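Putative exported protein (Bacteroides fragilis, PDB 3FZX) is of unknown function but binds calcium and, as a putative exported protein with a YmcC-like fold, probably handles lipids. Local coordinates at residues C7-E15 against W188-V196; T180-W188 against S198-E206. One frame throughout, in Å; residues are numbered along the deposited sequence. Where two conformers were deposited one is given.

Contact 1: C7-E15 against W188-V196; sequences CAFFFPNQE and WYAPNIGIV
The turn of the beta hairpin made by strands 180-190 and 194-202 of the barrel meets the N-terminal segment that precedes strand 18-25, and the two are joined by one backbone bond, one amide pair and one aromatic pair. Asn192 N donates to Phe9 O at 2.8 Å, nearly straight at 165°. The hairpin carries a classic beta bulge, Ile193 and Gly194 both facing Ala190; Gly194 adopts backbone angles that suit glycine, and its CA lies 3.1 Å from Phe10 O in a CA-H...O contact. Phe10, centre of an inverse gamma turn, takes the edge of Tyr189 against one face, CE2 of the tyrosine lying over the ring centre, with centroids 5.0 Å apart and planes at 82°. With CG between its backbone N and carbonyl carbon (chi1 63°), the Tyr189 ring reaches Phe10 while its hydroxyl bonds to Pro109 O. Pro191 runs beside Phe10, so a rigid apolar ring borders the phenyl edge. Phe9 and Phe11 are buried against strands 47-58 and 63-74, meeting Phe78 and Tyr36, respectively, edge-to-face. Asparagines suit the other end because a short amide can both give and take. Asn13 ND2 bonds to Phe11 O of its own segment and, 3.0 Å away across the contact, to Asn192 OD1, which also accepts from a water that itself accepts from Phe9 N at 2.8 Å.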
ATOM      1  N   CYS A   7     -13.010   8.677 -15.818  1.00 58.10           N
ATOM      2  CA  CYS A   7     -12.032   8.280 -14.761  1.00 56.07           C
ATOM      3  C   CYS A   7     -11.720   9.498 -13.886  1.00 53.37           C
ATOM      4  O   CYS A   7     -10.765  10.230 -14.139  1.00 57.67           O
ATOM      5  CB  CYS A   7     -10.752   7.718 -15.394  1.00 54.98           C
ATOM      6  N   ALA A   8     -12.549   9.731 -12.875  1.00 47.81           N
ATOM      7  CA  ALA A   8     -12.346  10.842 -11.935  1.00 42.87           C
ATOM      8  C   ALA A   8     -11.206  10.538 -10.955  1.00 38.16           C
ATOM      9  O   ALA A   8     -11.018   9.403 -10.536  1.00 38.96           O
ATOM     10  CB  ALA A   8     -13.618  11.125 -11.182  1.00 42.66           C
ATOM     11  N   PHE A   9     -10.461  11.562 -10.570  1.00 33.77           N
ATOM     12  CA  PHE A   9      -9.307  11.409  -9.686  1.00 32.61           C
ATOM     13  C   PHE A   9      -9.665  12.135  -8.386  1.00 33.46           C
ATOM     14  O   PHE A   9      -9.721  13.355  -8.353  1.00 35.22           O
ATOM     15  CB  PHE A   9      -8.065  11.999 -10.385  1.00 29.12           C
ATOM     16  CG  PHE A   9      -6.759  11.618  -9.755  1.00 28.33           C
ATOM     17  CD1 PHE A   9      -6.204  12.398  -8.755  1.00 29.63           C
ATOM     18  CD2 PHE A   9      -6.059  10.508 -10.197  1.00 30.38           C
ATOM     19  CE1 PHE A   9      -4.993  12.059  -8.166  1.00 30.76           C
ATOM     20  CE2 PHE A   9      -4.838  10.142  -9.621  1.00 27.38           C
ATOM     21  CZ  PHE A   9      -4.286  10.930  -8.613  1.00 31.76           C
ATOM     22  N   PHE A  10      -9.895  11.385  -7.313  1.00 34.95           N
ATOM     23  CA  PHE A  10     -10.417  11.943  -6.054  1.00 34.50           C
ATOM     24  C   PHE A  10      -9.338  12.419  -5.097  1.00 34.68           C
ATOM     25  O   PHE A  10      -9.233  11.922  -3.998  1.00 32.16           O
ATOM     26  CB  PHE A  10     -11.295  10.875  -5.393  1.00 35.35           C
ATOM     27  CG  PHE A  10     -12.446  10.496  -6.240  1.00 30.67           C
ATOM     28  CD1 PHE A  10     -13.443  11.431  -6.504  1.00 31.88           C
ATOM     29  CD2 PHE A  10     -12.498   9.264  -6.868  1.00 37.92           C
ATOM     30  CE1 PHE A  10     -14.512  11.122  -7.322  1.00 33.53           C
ATOM     31  CE2 PHE A  10     -13.557   8.949  -7.696  1.00 32.91           C
ATOM     32  CZ  PHE A  10     -14.576   9.882  -7.919  1.00 35.52           C
ATOM     33  N   PHE A  11      -8.543  13.390  -5.541  1.00 33.89           N
ATOM     34  CA  PHE A  11      -7.421  13.929  -4.773  1.00 34.14           C
ATOM     35  C   PHE A  11      -6.827  15.090  -5.579  1.00 33.56           C
ATOM     36  O   PHE A  11      -6.907  15.094  -6.796  1.00 33.83           O
ATOM     37  CB  PHE A  11      -6.326  12.844  -4.541  1.00 33.13           C
ATOM     38  CG  PHE A  11      -5.353  13.196  -3.447  1.00 28.73           C
ATOM     39  CD1 PHE A  11      -5.734  13.084  -2.102  1.00 33.11           C
ATOM     40  CD2 PHE A  11      -4.075  13.627  -3.740  1.00 34.43           C
ATOM     41  CE1 PHE A  11      -4.860  13.418  -1.076  1.00 35.83           C
ATOM     42  CE2 PHE A  11      -3.163  13.947  -2.714  1.00 32.82           C
ATOM     43  CZ  PHE A  11      -3.559  13.862  -1.385  1.00 38.19           C
ATOM     44  N   PRO A  12      -6.245  16.095  -4.919  1.00 34.91           N
ATOM     45  CA  PRO A  12      -5.624  17.128  -5.743  1.00 33.80           C
ATOM     46  C   PRO A  12      -4.522  16.562  -6.628  1.00 34.27           C
ATOM     47  O   PRO A  12      -3.839  15.617  -6.245  1.00 33.35           O
ATOM     48  CB  PRO A  12      -5.035  18.086  -4.714  1.00 34.65           C
ATOM     49  CG  PRO A  12      -4.955  17.294  -3.470  1.00 34.28           C
ATOM     50  CD  PRO A  12      -6.170  16.447  -3.496  1.00 34.85           C
ATOM     51  N   ASN A  13      -4.371  17.134  -7.814  1.00 34.90           N
ATOM     52  CA  ASN A  13      -3.399  16.651  -8.749  1.00 36.92           C
ATOM     53  C   ASN A  13      -2.546  17.701  -9.472  1.00 38.44           C
ATOM     54  O   ASN A  13      -1.795  17.339 -10.344  1.00 36.73           O
ATOM     55  CB  ASN A  13      -4.084  15.661  -9.712  1.00 38.79           C
ATOM     56  CG  ASN A  13      -5.322  16.212 -10.318  1.00 40.34           C
ATOM     57  OD1 ASN A  13      -5.238  16.874 -11.321  1.00 41.14           O
ATOM     58  ND2 ASN A  13      -6.492  15.947  -9.711  1.00 32.33           N
ATOM     59  N   GLN A  14      -2.613  18.976  -9.082  1.00 39.19           N
ATOM     60  CA  GLN A  14      -1.697  19.999  -9.627  1.00 40.13           C
ATOM     61  C   GLN A  14      -0.506  20.137  -8.708  1.00 40.30           C
ATOM     62  O   GLN A  14      -0.686  20.365  -7.522  1.00 40.21           O
ATOM     63  CB  GLN A  14      -2.353  21.384  -9.701  1.00 39.40           C
ATOM     64  CG  GLN A  14      -3.684  21.423 -10.387  1.00 47.24           C
ATOM     65  CD  GLN A  14      -4.237  22.845 -10.554  1.00 59.30           C
ATOM     66  OE1 GLN A  14      -3.602  23.854 -10.172  1.00 58.94           O
ATOM     67  NE2 GLN A  14      -5.440  22.926 -11.113  1.00 56.18           N
ATOM     68  N   GLU A  15       0.707  20.057  -9.247  1.00 41.28           N
ATOM     69  CA  GLU A  15       1.924  20.206  -8.431  1.00 41.88           C
ATOM     70  C   GLU A  15       1.864  21.486  -7.622  1.00 38.44           C
ATOM     71  O   GLU A  15       1.502  22.513  -8.153  1.00 39.78           O
ATOM     72  CB  GLU A  15       3.197  20.214  -9.306  1.00 41.48           C
ATOM     73  CG  GLU A  15       3.512  18.841  -9.875  1.00 48.96           C
ATOM     74  CD  GLU A  15       4.843  18.759 -10.623  1.00 59.22           C
ATOM     75  OE1 GLU A  15       5.504  19.820 -10.831  1.00 57.54           O
ATOM     76  OE2 GLU A  15       5.202  17.611 -11.002  1.00 52.76           O
ATOM     77  N   TRP A 188     -17.510  11.975   2.743  1.00 29.59           N
ATOM     78  CA  TRP A 188     -17.970  12.621   1.565  1.00 30.77           C
ATOM     79  C   TRP A 188     -16.717  12.936   0.768  1.00 33.53           C
ATOM     80  O   TRP A 188     -15.775  13.523   1.330  1.00 34.14           O
ATOM     81  CB  TRP A 188     -18.680  13.909   1.914  1.00 30.68           C
ATOM     82  CG  TRP A 188     -20.056  13.787   2.505  1.00 30.80           C
ATOM     83  CD1 TRP A 188     -21.235  13.913   1.838  1.00 30.25           C
ATOM     84  CD2 TRP A 188     -20.395  13.629   3.887  1.00 34.74           C
ATOM     85  NE1 TRP A 188     -22.288  13.821   2.707  1.00 35.94           N
ATOM     86  CE2 TRP A 188     -21.804  13.664   3.976  1.00 30.17           C
ATOM     87  CE3 TRP A 188     -19.647  13.456   5.059  1.00 34.59           C
ATOM     88  CZ2 TRP A 188     -22.490  13.503   5.188  1.00 37.23           C
ATOM     89  CZ3 TRP A 188     -20.324  13.313   6.268  1.00 34.12           C
ATOM     90  CH2 TRP A 188     -21.740  13.339   6.325  1.00 32.82           C
ATOM     91  N   TYR A 189     -16.692  12.539  -0.510  1.00 30.61           N
ATOM     92  CA  TYR A 189     -15.526  12.820  -1.347  1.00 33.12           C
ATOM     93  C   TYR A 189     -15.892  13.359  -2.718  1.00 32.84           C
ATOM     94  O   TYR A 189     -16.982  13.111  -3.232  1.00 30.58           O
ATOM     95  CB  TYR A 189     -14.614  11.607  -1.462  1.00 32.84           C
ATOM     96  CG  TYR A 189     -15.201  10.383  -2.130  1.00 33.36           C
ATOM     97  CD1 TYR A 189     -15.876   9.406  -1.380  1.00 31.35           C
ATOM     98  CD2 TYR A 189     -15.039  10.165  -3.500  1.00 33.94           C
ATOM     99  CE1 TYR A 189     -16.401   8.265  -1.992  1.00 38.32           C
ATOM    100  CE2 TYR A 189     -15.557   9.013  -4.124  1.00 30.86           C
ATOM    101  CZ  TYR A 189     -16.225   8.073  -3.366  1.00 38.25           C
ATOM    102  OH  TYR A 189     -16.682   6.931  -3.956  1.00 39.58           O
ATOM    103  N   ALA A 190     -14.942  14.106  -3.277  1.00 32.03           N
ATOM    104  CA  ALA A 190     -15.141  14.872  -4.492  1.00 32.78           C
ATOM    105  C   ALA A 190     -13.910  14.819  -5.385  1.00 33.47           C
ATOM    106  O   ALA A 190     -12.773  14.686  -4.891  1.00 33.72           O
ATOM    107  CB  ALA A 190     -15.454  16.355  -4.153  1.00 33.68           C
ATOM    108  N   PRO A 191     -14.126  14.942  -6.709  1.00 35.30           N
ATOM    109  CA  PRO A 191     -13.047  15.008  -7.691  1.00 31.31           C
ATOM    110  C   PRO A 191     -12.084  16.135  -7.394  1.00 33.59           C
ATOM    111  O   PRO A 191     -12.521  17.228  -7.036  1.00 34.52           O
ATOM    112  CB  PRO A 191     -13.775  15.319  -8.999  1.00 34.43           C
ATOM    113  CG  PRO A 191     -15.206  14.880  -8.789  1.00 34.11           C
ATOM    114  CD  PRO A 191     -15.468  14.856  -7.333  1.00 34.23           C
ATOM    115  N   ASN A 192     -10.790  15.848  -7.558  1.00 31.48           N
ATOM    116  CA  ASN A 192      -9.687  16.768  -7.402  1.00 32.59           C
ATOM    117  C   ASN A 192      -9.468  17.283  -5.958  1.00 35.13           C
ATOM    118  O   ASN A 192      -8.665  18.169  -5.742  1.00 34.83           O
ATOM    119  CB  ASN A 192      -9.789  17.939  -8.406  1.00 32.00           C
ATOM    120  CG  ASN A 192     -10.042  17.473  -9.838  1.00 33.41           C
ATOM    121  OD1 ASN A 192      -9.364  16.588 -10.350  1.00 35.39           O
ATOM    122  ND2 ASN A 192     -11.022  18.060 -10.480  1.00 36.83           N
ATOM    123  N   ILE A 193     -10.150  16.707  -4.982  1.00 36.49           N
ATOM    124  CA  ILE A 193     -10.014  17.137  -3.575  1.00 37.09           C
ATOM    125  C   ILE A 193      -9.776  15.956  -2.664  1.00 35.37           C
ATOM    126  O   ILE A 193      -8.854  15.965  -1.871  1.00 38.75           O
ATOM    127  CB  ILE A 193     -11.283  17.871  -3.083  1.00 39.52           C
ATOM    128  CG1 ILE A 193     -11.607  19.073  -3.968  1.00 36.60           C
ATOM    129  CG2 ILE A 193     -11.113  18.371  -1.650  1.00 38.88           C
ATOM    130  CD1 ILE A 193     -13.049  19.590  -3.725  1.00 41.47           C
ATOM    131  N   GLY A 194     -10.572  14.905  -2.817  1.00 35.98           N
ATOM    132  CA  GLY A 194     -10.554  13.772  -1.896  1.00 34.26           C
ATOM    133  C   GLY A 194     -11.658  13.977  -0.886  1.00 34.87           C
ATOM    134  O   GLY A 194     -12.768  14.415  -1.241  1.00 36.95           O
ATOM    135  N   ILE A 195     -11.344  13.732   0.380  1.00 34.81           N
ATOM    136  CA  ILE A 195     -12.320  13.827   1.466  1.00 36.10           C
ATOM    137  C   ILE A 195     -12.657  15.290   1.771  1.00 34.94           C
ATOM    138  O   ILE A 195     -11.784  16.100   2.130  1.00 35.00           O
ATOM    139  CB  ILE A 195     -11.799  13.154   2.796  1.00 37.56           C
ATOM    140  CG1 ILE A 195     -11.315  11.703   2.562  1.00 45.02           C
ATOM    141  CG2 ILE A 195     -12.860  13.253   3.904  1.00 34.81           C
ATOM    142  CD1 ILE A 195     -12.249  10.834   1.772  1.00 46.19           C
ATOM    143  N   VAL A 196     -13.930  15.609   1.628  1.00 34.74           N
ATOM    144  CA  VAL A 196     -14.452  16.947   1.902  1.00 35.08           C
ATOM    145  C   VAL A 196     -14.964  17.023   3.341  1.00 34.79           C
ATOM    146  O   VAL A 196     -14.853  18.062   3.993  1.00 34.36           O
ATOM    147  CB  VAL A 196     -15.566  17.285   0.881  1.00 34.22           C
ATOM    148  CG1 VAL A 196     -16.326  18.530   1.243  1.00 32.41           C
ATOM    149  CG2 VAL A 196     -14.927  17.436  -0.512  1.00 35.18           C
TER
HETATM  150  O   HOH W   1     -10.879  14.217 -11.351  1.00 44.42           O

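Contact 2: T180-W188 against S198-E206; sequences TIKGYGYEW and SEQYNNKKE
Tyr184 and Tyr201 are cross-strand neighbours on the same face of the antiparallel hairpin, and the first shell is built on their rings. Tyr201 CB sits over one face of the Tyr184 ring, a CH-pi contact of 3.8 Å from CB to the ring centroid. The two rings are nearly parallel, 9° apart, yet slid so far that they barely overlap; the Tyr184 OH instead lies above the rim of the Tyr201 ring. Tyr184 has CG between its backbone N and carbonyl carbon (chi1 72°), which lays the ring across the partner strand and brings OH within 3.4 Å of Lys205 CB. Tyr186 adds a third ring, its CD2 3.8 Å from Tyr201 CE1. Tyr201 OH donates to Glu199 OE1 at 2.7 Å, meeting it from above the carboxylate plane, while the other oxygen of Glu199 forms a salt bridge with Arg197; the same carboxylate meets the CZ3-CH2 edge of Trp188, steeply turned to the ring.

Beneath these side chains, Tyr184 pairs with Tyr201 and Tyr186 with Glu199 as hydrogen-bonded antiparallel pairs; Tyr201 N to Tyr184 O, at 2.9 Å, is nearly straight. Between them Gly185 opposes Gln200; beyond Tyr184-Tyr201, on the turn side, Gly183 opposes Asn202. Both glycines lie close to carbonyls of the partner strand, Gly185 CA being 3.1 Å from Glu199 O, an approach their lack of CB permits. Farther out, the type I turn from Asn202 to Lys205 is held by Asn202: its OD1 accepts Lys204 N, an Asx turn, and Glu206 N from the opposite face, while ND2 donates to Glu206 OE1. Lys167 and Lys169 on strand 161-175 make cation-pi contacts with Tyr186 and Tyr184. Amphipathic tyrosines thus suit this partly exposed face, and the two-sided grip on Glu199 probably favours its charged form.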
ATOM      1  N   THR A 180     -10.246  -1.311  22.743  1.00 49.39           N
ATOM      2  CA  THR A 180     -10.933  -1.513  21.481  1.00 48.42           C
ATOM      3  C   THR A 180     -12.125  -0.592  21.444  1.00 47.68           C
ATOM      4  O   THR A 180     -12.897  -0.574  22.381  1.00 47.63           O
ATOM      5  CB  THR A 180     -11.483  -2.925  21.326  1.00 47.16           C
ATOM      6  OG1 THR A 180     -10.400  -3.848  21.321  1.00 53.85           O
ATOM      7  CG2 THR A 180     -12.255  -3.071  20.002  1.00 48.93           C
ATOM      8  N   ILE A 181     -12.259   0.165  20.360  1.00 46.52           N
ATOM      9  CA  ILE A 181     -13.415   1.008  20.109  1.00 45.57           C
ATOM     10  C   ILE A 181     -14.062   0.434  18.845  1.00 45.34           C
ATOM     11  O   ILE A 181     -13.364   0.126  17.893  1.00 45.41           O
ATOM     12  CB  ILE A 181     -13.006   2.466  19.826  1.00 46.23           C
ATOM     13  CG1 ILE A 181     -12.218   3.063  20.989  1.00 47.60           C
ATOM     14  CG2 ILE A 181     -14.231   3.337  19.564  1.00 41.63           C
ATOM     15  CD1 ILE A 181     -11.676   4.442  20.628  1.00 50.06           C
ATOM     16  N   LYS A 182     -15.381   0.263  18.857  1.00 43.90           N
ATOM     17  CA  LYS A 182     -16.137  -0.154  17.674  1.00 43.30           C
ATOM     18  C   LYS A 182     -17.072   0.968  17.295  1.00 41.92           C
ATOM     19  O   LYS A 182     -17.648   1.634  18.159  1.00 42.33           O
ATOM     20  CB  LYS A 182     -16.923  -1.425  17.946  1.00 43.34           C
ATOM     21  CG  LYS A 182     -16.019  -2.620  18.088  1.00 49.98           C
ATOM     22  CD  LYS A 182     -16.773  -3.929  18.263  1.00 56.89           C
ATOM     23  CE  LYS A 182     -15.786  -5.099  18.360  1.00 63.61           C
ATOM     24  NZ  LYS A 182     -16.406  -6.415  18.016  1.00 68.81           N
ATOM     25  N   GLY A 183     -17.211   1.216  16.003  1.00 40.21           N
ATOM     26  CA  GLY A 183     -18.107   2.280  15.566  1.00 38.09           C
ATOM     27  C   GLY A 183     -18.370   2.296  14.085  1.00 36.90           C
ATOM     28  O   GLY A 183     -18.127   1.324  13.387  1.00 33.86           O
ATOM     29  N   TYR A 184     -18.883   3.422  13.617  1.00 37.63           N
ATOM     30  CA  TYR A 184     -19.217   3.591  12.215  1.00 37.45           C
ATOM     31  C   TYR A 184     -18.944   5.054  11.832  1.00 37.16           C
ATOM     32  O   TYR A 184     -18.671   5.903  12.698  1.00 35.81           O
ATOM     33  CB  TYR A 184     -20.658   3.113  11.924  1.00 36.12           C
ATOM     34  CG  TYR A 184     -21.748   3.990  12.452  1.00 41.34           C
ATOM     35  CD1 TYR A 184     -22.228   3.833  13.749  1.00 43.74           C
ATOM     36  CD2 TYR A 184     -22.306   4.996  11.656  1.00 48.69           C
ATOM     37  CE1 TYR A 184     -23.236   4.670  14.254  1.00 45.85           C
ATOM     38  CE2 TYR A 184     -23.319   5.834  12.152  1.00 45.10           C
ATOM     39  CZ  TYR A 184     -23.770   5.662  13.446  1.00 48.24           C
ATOM     40  OH  TYR A 184     -24.768   6.473  13.932  1.00 55.20           O
ATOM     41  N   GLY A 185     -18.924   5.334  10.539  1.00 36.36           N
ATOM     42  CA  GLY A 185     -18.644   6.692  10.083  1.00 37.06           C
ATOM     43  C   GLY A 185     -19.230   6.975   8.730  1.00 36.91           C
ATOM     44  O   GLY A 185     -19.740   6.079   8.067  1.00 36.89           O
ATOM     45  N   TYR A 186     -19.182   8.241   8.346  1.00 36.11           N
ATOM     46  CA  TYR A 186     -19.564   8.668   7.020  1.00 34.56           C
ATOM     47  C   TYR A 186     -18.424   9.484   6.444  1.00 34.96           C
ATOM     48  O   TYR A 186     -17.710  10.182   7.171  1.00 33.28           O
ATOM     49  CB  TYR A 186     -20.792   9.564   7.066  1.00 33.85           C
ATOM     50  CG  TYR A 186     -22.061   8.920   7.591  1.00 35.54           C
ATOM     51  CD1 TYR A 186     -22.827   8.067   6.799  1.00 38.93           C
ATOM     52  CD2 TYR A 186     -22.541   9.233   8.857  1.00 47.26           C
ATOM     53  CE1 TYR A 186     -24.023   7.478   7.299  1.00 35.99           C
ATOM     54  CE2 TYR A 186     -23.723   8.670   9.355  1.00 48.19           C
ATOM     55  CZ  TYR A 186     -24.449   7.806   8.576  1.00 36.69           C
ATOM     56  OH  TYR A 186     -25.580   7.275   9.103  1.00 50.70           O
ATOM     57  N   GLU A 187     -18.243   9.408   5.138  1.00 34.32           N
ATOM     58  CA  GLU A 187     -17.358  10.343   4.466  1.00 35.57           C
ATOM     59  C   GLU A 187     -17.928  10.780   3.122  1.00 33.91           C
ATOM     60  O   GLU A 187     -18.765  10.093   2.497  1.00 32.41           O
ATOM     61  CB  GLU A 187     -15.903   9.859   4.384  1.00 35.59           C
ATOM     62  CG  GLU A 187     -15.639   8.633   3.586  1.00 45.04           C
ATOM     63  CD  GLU A 187     -14.156   8.180   3.684  1.00 53.61           C
ATOM     64  OE1 GLU A 187     -13.525   8.322   4.760  1.00 60.01           O
ATOM     65  OE2 GLU A 187     -13.619   7.656   2.688  1.00 54.39           O
ATOM     66  N   TRP A 188     -17.510  11.975   2.743  1.00 29.59           N
ATOM     67  CA  TRP A 188     -17.970  12.621   1.565  1.00 30.77           C
ATOM     68  C   TRP A 188     -16.717  12.936   0.768  1.00 33.53           C
ATOM     69  O   TRP A 188     -15.775  13.523   1.330  1.00 34.14           O
ATOM     70  CB  TRP A 188     -18.680  13.909   1.914  1.00 30.68           C
ATOM     71  CG  TRP A 188     -20.056  13.787   2.505  1.00 30.80           C
ATOM     72  CD1 TRP A 188     -21.235  13.913   1.838  1.00 30.25           C
ATOM     73  CD2 TRP A 188     -20.395  13.629   3.887  1.00 34.74           C
ATOM     74  NE1 TRP A 188     -22.288  13.821   2.707  1.00 35.94           N
ATOM     75  CE2 TRP A 188     -21.804  13.664   3.976  1.00 30.17           C
ATOM     76  CE3 TRP A 188     -19.647  13.456   5.059  1.00 34.59           C
ATOM     77  CZ2 TRP A 188     -22.490  13.503   5.188  1.00 37.23           C
ATOM     78  CZ3 TRP A 188     -20.324  13.313   6.268  1.00 34.12           C
ATOM     79  CH2 TRP A 188     -21.740  13.339   6.325  1.00 32.82           C
ATOM     80  N   SER A 198     -15.935  14.236   6.928  1.00 30.13           N
ATOM     81  CA  SER A 198     -16.105  12.925   7.534  1.00 33.63           C
ATOM     82  C   SER A 198     -16.645  13.082   8.938  1.00 35.18           C
ATOM     83  O   SER A 198     -16.472  14.138   9.567  1.00 35.76           O
ATOM     84  CB  SER A 198     -14.797  12.146   7.592  1.00 34.46           C
ATOM     85  OG  SER A 198     -13.972  12.659   8.617  1.00 41.99           O
ATOM     86  N   GLU A 199     -17.293  12.027   9.429  1.00 34.92           N
ATOM     87  CA  GLU A 199     -17.872  12.005  10.767  1.00 34.65           C
ATOM     88  C   GLU A 199     -17.683  10.626  11.353  1.00 37.16           C
ATOM     89  O   GLU A 199     -17.869   9.640  10.642  1.00 38.49           O
ATOM     90  CB  GLU A 199     -19.367  12.295  10.708  1.00 32.35           C
ATOM     91  CG  GLU A 199     -19.726  13.690  10.254  1.00 37.38           C
ATOM     92  CD  GLU A 199     -21.218  13.858  10.013  1.00 33.02           C
ATOM     93  OE1 GLU A 199     -21.997  12.910  10.246  1.00 39.48           O
ATOM     94  OE2 GLU A 199     -21.604  14.940   9.573  1.00 37.75           O
ATOM     95  N   GLN A 200     -17.327  10.555  12.645  1.00 36.86           N
ATOM     96  CA  GLN A 200     -17.155   9.287  13.341  1.00 36.64           C
ATOM     97  C   GLN A 200     -18.106   9.180  14.524  1.00 37.13           C
ATOM     98  O   GLN A 200     -18.270  10.148  15.282  1.00 35.49           O
ATOM     99  CB  GLN A 200     -15.710   9.109  13.808  1.00 36.53           C
ATOM    100  CG  GLN A 200     -14.697   9.070  12.640  1.00 42.40           C
ATOM    101  CD  GLN A 200     -14.439  10.444  12.048  1.00 45.63           C
ATOM    102  OE1 GLN A 200     -14.208  11.397  12.787  1.00 48.06           O
ATOM    103  NE2 GLN A 200     -14.492  10.557  10.711  1.00 42.62           N
ATOM    104  N   TYR A 201     -18.722   7.996  14.654  1.00 37.41           N
ATOM    105  CA  TYR A 201     -19.677   7.644  15.726  1.00 36.59           C
ATOM    106  C   TYR A 201     -19.261   6.369  16.435  1.00 38.67           C
ATOM    107  O   TYR A 201     -18.580   5.539  15.849  1.00 38.31           O
ATOM    108  CB  TYR A 201     -21.060   7.395  15.140  1.00 35.17           C
ATOM    109  CG  TYR A 201     -21.640   8.604  14.459  1.00 41.22           C
ATOM    110  CD1 TYR A 201     -21.335   8.870  13.137  1.00 37.38           C
ATOM    111  CD2 TYR A 201     -22.478   9.497  15.137  1.00 38.52           C
ATOM    112  CE1 TYR A 201     -21.840   9.976  12.494  1.00 37.45           C
ATOM    113  CE2 TYR A 201     -23.001  10.619  14.486  1.00 35.82           C
ATOM    114  CZ  TYR A 201     -22.656  10.844  13.164  1.00 38.80           C
ATOM    115  OH  TYR A 201     -23.105  11.921  12.455  1.00 41.09           O
ATOM    116  N   ASN A 202     -19.679   6.201  17.695  1.00 41.31           N
ATOM    117  CA  ASN A 202     -19.492   4.915  18.394  1.00 41.56           C
ATOM    118  C   ASN A 202     -20.712   4.078  18.089  1.00 42.54           C
ATOM    119  O   ASN A 202     -21.659   4.574  17.459  1.00 41.44           O
ATOM    120  CB  ASN A 202     -19.277   5.070  19.918  1.00 40.98           C
ATOM    121  CG  ASN A 202     -20.463   5.693  20.663  1.00 37.06           C
ATOM    122  OD1 ASN A 202     -21.588   5.866  20.149  1.00 42.90           O
ATOM    123  ND2 ASN A 202     -20.196   6.052  21.903  1.00 44.23           N
ATOM    124  N   ASN A 203     -20.756   2.843  18.577  1.00 46.29           N
ATOM    125  CA  ASN A 203     -21.911   2.012  18.225  1.00 48.63           C
ATOM    126  C   ASN A 203     -23.232   2.357  18.901  1.00 49.53           C
ATOM    127  O   ASN A 203     -24.235   1.742  18.599  1.00 50.37           O
ATOM    128  CB  ASN A 203     -21.571   0.520  18.171  1.00 48.88           C
ATOM    129  CG  ASN A 203     -20.984   0.110  16.797  1.00 52.06           C
ATOM    130  OD1 ASN A 203     -21.267   0.749  15.767  1.00 53.80           O
ATOM    131  ND2 ASN A 203     -20.176  -0.952  16.780  1.00 51.44           N
ATOM    132  N   LYS A 204     -23.242   3.399  19.731  1.00 50.87           N
ATOM    133  CA  LYS A 204     -24.484   3.929  20.296  0.50 51.10           C
ATOM    134  C   LYS A 204     -25.021   5.084  19.449  1.00 51.22           C
ATOM    135  O   LYS A 204     -26.023   5.668  19.779  1.00 51.35           O
ATOM    136  CB  LYS A 204     -24.280   4.403  21.733  0.50 51.66           C
ATOM    137  CG  LYS A 204     -23.671   3.360  22.672  0.50 52.94           C
ATOM    138  CD  LYS A 204     -24.106   3.601  24.130  0.50 51.24           C
ATOM    139  CE  LYS A 204     -23.200   2.863  25.105  0.50 50.33           C
ATOM    140  NZ  LYS A 204     -23.818   2.761  26.445  0.50 49.12           N
ATOM    141  N   LYS A 205     -24.348   5.400  18.343  1.00 51.47           N
ATOM    142  CA  LYS A 205     -24.771   6.484  17.432  1.00 49.42           C
ATOM    143  C   LYS A 205     -24.475   7.861  18.020  1.00 47.43           C
ATOM    144  O   LYS A 205     -25.127   8.845  17.678  1.00 48.45           O
ATOM    145  CB  LYS A 205     -26.253   6.372  17.003  1.00 48.89           C
ATOM    146  CG  LYS A 205     -26.685   4.966  16.536  1.00 53.37           C
ATOM    147  CD  LYS A 205     -28.172   4.906  16.199  1.00 56.44           C
ATOM    148  CE  LYS A 205     -28.771   3.509  16.438  1.00 58.98           C
ATOM    149  NZ  LYS A 205     -30.245   3.590  16.700  1.00 64.33           N
ATOM    150  N   GLU A 206     -23.464   7.927  18.879  1.00 46.12           N
ATOM    151  CA  GLU A 206     -23.044   9.171  19.491  1.00 44.42           C
ATOM    152  C   GLU A 206     -21.834   9.673  18.731  1.00 41.93           C
ATOM    153  O   GLU A 206     -20.822   8.947  18.620  1.00 41.03           O
ATOM    154  CB  GLU A 206     -22.655   8.928  20.944  1.00 46.44           C
ATOM    155  CG  GLU A 206     -23.838   8.502  21.838  1.00 51.92           C
ATOM    156  CD  GLU A 206     -23.420   7.892  23.178  1.00 53.91           C
ATOM    157  OE1 GLU A 206     -22.283   7.377  23.306  1.00 56.10           O
ATOM    158  OE2 GLU A 206     -24.256   7.905  24.100  1.00 58.08           O
TER

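In the fold
Both contacts involve the hairpin of strands 180-190 and 194-202, contact 1 at its turn and contact 2 farther along the paired strands; they share Trp188 and touch where Ile195 CD1 packs 3.6 Å from Glu187 OE2. Their centres are about 23 Å apart, on opposite sides of the chain's centre. Contact 1 is mostly buried and ties the hairpin to residues from the far end of the sequence, relying on phenylalanines, prolines and a few hydrogen bonds of backbone and side-chain amides. Contact 2 is local in sequence and only partly buried: regular strand pairing supplies its frame, while tyrosines, a glutamate and nearby lysines dress its outer part.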